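Local coordinates for uncharacterized protein (Nostoc punctiforme, PDB 2QDR) that is of unknown function but has a double-stranded beta-helix fold of the cupin clan and is a putative dioxygenase, at residues A[35-40]-A[283-287]. Residues are numbered along the deposited sequence; the frame is centred on the assembly and turned at random.
Sequences MNLSGR and VRVDR
Met35 and Arg284 run past each other in opposite directions and bury the largest areas in the contact. The bend at the last torsion of Met35, a selenomethionine (chi3 -136°), lays its CE alongside CG and CD of Arg284. Its SE lies 3.8 Å from Arg284 CG and 4.0 Å from Asp286 CB. Leu37 CD1 packs 3.9 Å from the backbone O of Arg284. Leu37 CD2 touches two guanidinium groups, over the centre of one face of Arg40 and over one face of Arg284 toward its rim.

Arg284 makes salt bridges to Glu241 through NH2 and to Glu114 through NH1. Glu241, also in a long, weak ion pair with Arg40 NH1, probably eases the closeness of that atom to Arg284 NH2, 4.4 Å away. Arg40 NE donates to Asn36 O at 3.0 Å, near its guanidinium plane. Ser38 OG accepts a hydrogen bond from Asp26 N, and Asp286 OD1 one from Asn239 N.

A leucine in place of Arg284 would probably leave Glu114 without this salt-bridge partner and Glu241 with little more than its weak pair to Arg40.

The contact packs the loop before strand 41-42 against the end of strand 279-285 in this cupin-type double-stranded beta-helix fold.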
HETATM    1  N   MSE A  35     -22.517  -8.225 -27.649  1.00 63.81           N
HETATM    2  CA  MSE A  35     -21.730  -7.300 -28.466  1.00 62.29           C
HETATM    3  C   MSE A  35     -21.721  -7.760 -29.927  1.00 61.74           C
HETATM    4  O   MSE A  35     -21.792  -6.938 -30.842  1.00 62.02           O
HETATM    5  CB  MSE A  35     -20.307  -7.248 -27.896  1.00 62.05           C
HETATM    6  CG  MSE A  35     -19.750  -5.876 -27.804  1.00 62.35           C
HETATM    7 SE   MSE A  35     -17.966  -5.829 -27.026  0.75 61.63          SE
HETATM    8  CE  MSE A  35     -18.191  -4.421 -25.927  1.00 64.37           C
ATOM      9  N   ASN A  36     -21.618  -9.072 -30.129  1.00 60.95           N
ATOM     10  CA  ASN A  36     -21.589  -9.693 -31.454  1.00 61.56           C
ATOM     11  C   ASN A  36     -20.403  -9.262 -32.343  1.00 60.99           C
ATOM     12  O   ASN A  36     -20.544  -9.103 -33.542  1.00 61.67           O
ATOM     13  CB  ASN A  36     -22.968  -9.540 -32.170  1.00 61.88           C
ATOM     14  CG  ASN A  36     -24.062 -10.412 -31.549  1.00 62.08           C
ATOM     15  OD1 ASN A  36     -23.918 -11.638 -31.447  1.00 65.07           O
ATOM     16  ND2 ASN A  36     -25.188  -9.798 -31.215  1.00 63.43           N
ATOM     17  N   LEU A  37     -19.222  -9.103 -31.735  1.00 60.49           N
ATOM     18  CA  LEU A  37     -17.980  -8.753 -32.473  1.00 60.19           C
ATOM     19  C   LEU A  37     -17.386  -9.917 -33.270  1.00 59.99           C
ATOM     20  O   LEU A  37     -16.465  -9.714 -34.066  1.00 60.64           O
ATOM     21  CB  LEU A  37     -16.883  -8.234 -31.536  1.00 59.91           C
ATOM     22  CG  LEU A  37     -17.038  -6.863 -30.901  1.00 63.69           C
ATOM     23  CD1 LEU A  37     -15.887  -6.627 -29.932  1.00 67.24           C
ATOM     24  CD2 LEU A  37     -17.084  -5.756 -31.960  1.00 64.32           C
ATOM     25  N   SER A  38     -17.878 -11.130 -33.028  1.00 59.96           N
ATOM     26  CA  SER A  38     -17.419 -12.331 -33.698  1.00 59.72           C
ATOM     27  C   SER A  38     -17.787 -12.383 -35.166  1.00 59.16           C
ATOM     28  O   SER A  38     -18.810 -11.835 -35.561  1.00 59.17           O
ATOM     29  CB  SER A  38     -18.084 -13.528 -33.027  1.00 59.71           C
ATOM     30  OG  SER A  38     -17.880 -13.493 -31.627  1.00 59.64           O
ATOM     31  N   GLY A  39     -16.936 -13.044 -35.953  1.00 59.49           N
ATOM     32  CA  GLY A  39     -17.139 -13.269 -37.385  1.00 58.92           C
ATOM     33  C   GLY A  39     -17.534 -12.144 -38.317  1.00 59.31           C
ATOM     34  O   GLY A  39     -18.314 -12.376 -39.234  1.00 59.07           O
ATOM     35  N   ARG A  40     -16.982 -10.946 -38.124  1.00 59.89           N
ATOM     36  CA  ARG A  40     -17.352  -9.798 -38.972  1.00 60.13           C
ATOM     37  C   ARG A  40     -16.488  -9.577 -40.222  1.00 60.80           C
ATOM     38  O   ARG A  40     -15.305  -9.892 -40.251  1.00 60.54           O
ATOM     39  CB  ARG A  40     -17.365  -8.494 -38.166  1.00 60.08           C
ATOM     40  CG  ARG A  40     -18.377  -8.453 -37.037  1.00 57.72           C
ATOM     41  CD  ARG A  40     -18.481  -7.035 -36.481  1.00 59.80           C
ATOM     42  NE  ARG A  40     -19.408  -6.930 -35.352  1.00 57.28           N
ATOM     43  CZ  ARG A  40     -19.772  -5.789 -34.761  1.00 58.44           C
ATOM     44  NH1 ARG A  40     -19.367  -4.601 -35.211  1.00 54.68           N
ATOM     45  NH2 ARG A  40     -20.613  -5.829 -33.727  1.00 62.02           N
ATOM     46  N   VAL A 283     -11.505   1.804 -27.603  1.00 62.39           N
ATOM     47  CA  VAL A 283     -11.346   0.356 -27.735  1.00 62.14           C
ATOM     48  C   VAL A 283     -12.560  -0.373 -27.206  1.00 61.57           C
ATOM     49  O   VAL A 283     -13.183   0.082 -26.248  1.00 62.02           O
ATOM     50  CB  VAL A 283     -10.112  -0.138 -26.956  1.00 61.45           C
ATOM     51  CG1 VAL A 283      -9.859  -1.634 -27.212  1.00 58.74           C
ATOM     52  CG2 VAL A 283      -8.893   0.674 -27.338  1.00 63.21           C
ATOM     53  N   ARG A 284     -12.866  -1.516 -27.811  1.00 60.23           N
ATOM     54  CA  ARG A 284     -13.992  -2.327 -27.402  1.00 61.09           C
ATOM     55  C   ARG A 284     -13.571  -3.811 -27.516  1.00 60.91           C
ATOM     56  O   ARG A 284     -13.134  -4.243 -28.575  1.00 61.21           O
ATOM     57  CB  ARG A 284     -15.193  -1.905 -28.246  1.00 61.48           C
ATOM     58  CG  ARG A 284     -16.494  -2.383 -27.733  1.00 65.48           C
ATOM     59  CD  ARG A 284     -17.669  -1.521 -28.179  1.00 68.24           C
ATOM     60  NE  ARG A 284     -18.017  -1.601 -29.595  1.00 66.51           N
ATOM     61  CZ  ARG A 284     -19.000  -2.332 -30.126  1.00 68.61           C
ATOM     62  NH1 ARG A 284     -19.794  -3.103 -29.391  1.00 73.09           N
ATOM     63  NH2 ARG A 284     -19.214  -2.285 -31.431  1.00 73.56           N
ATOM     64  N   VAL A 285     -13.661  -4.559 -26.406  1.00 60.82           N
ATOM     65  CA  VAL A 285     -13.239  -5.977 -26.300  1.00 60.10           C
ATOM     66  C   VAL A 285     -14.323  -6.839 -25.663  1.00 58.68           C
ATOM     67  O   VAL A 285     -14.860  -6.453 -24.635  1.00 56.55           O
ATOM     68  CB  VAL A 285     -11.921  -6.079 -25.462  1.00 60.18           C
ATOM     69  CG1 VAL A 285     -11.479  -7.518 -25.249  1.00 62.93           C
ATOM     70  CG2 VAL A 285     -10.800  -5.308 -26.123  1.00 60.97           C
ATOM     71  N   ASP A 286     -14.589  -8.025 -26.225  1.00 59.74           N
ATOM     72  CA  ASP A 286     -15.670  -8.922 -25.726  1.00 59.66           C
ATOM     73  C   ASP A 286     -15.220 -10.041 -24.764  1.00 60.21           C
ATOM     74  O   ASP A 286     -15.869 -11.087 -24.685  1.00 59.79           O
ATOM     75  CB  ASP A 286     -16.472  -9.520 -26.910  1.00 59.72           C
ATOM     76  CG  ASP A 286     -15.719 -10.609 -27.704  1.00 59.86           C
ATOM     77  OD1 ASP A 286     -14.491 -10.790 -27.563  1.00 60.25           O
ATOM     78  OD2 ASP A 286     -16.400 -11.308 -28.489  1.00 62.89           O
ATOM     79  N   ARG A 287     -14.143  -9.813 -24.016  1.00 60.96           N
ATOM     80  CA  ARG A 287     -13.638 -10.811 -23.070  1.00 60.98           C
ATOM     81  C   ARG A 287     -12.920 -10.139 -21.918  1.00 61.44           C
ATOM     82  O   ARG A 287     -12.340  -9.078 -22.094  1.00 62.39           O
ATOM     83  CB  ARG A 287     -12.683 -11.787 -23.768  1.00 60.48           C
ATOM     84  CG  ARG A 287     -12.153 -12.874 -22.842  1.00 60.98           C
ATOM     85  CD  ARG A 287     -11.398 -13.948 -23.544  1.00 60.88           C
ATOM     86  NE  ARG A 287     -11.124 -15.030 -22.607  1.00 61.56           N
ATOM     87  CZ  ARG A 287     -10.674 -16.248 -22.917  1.00 58.06           C
ATOM     88  NH1 ARG A 287     -10.442 -16.615 -24.174  1.00 51.67           N
ATOM     89  NH2 ARG A 287     -10.485 -17.131 -21.938  1.00 60.44           N
TER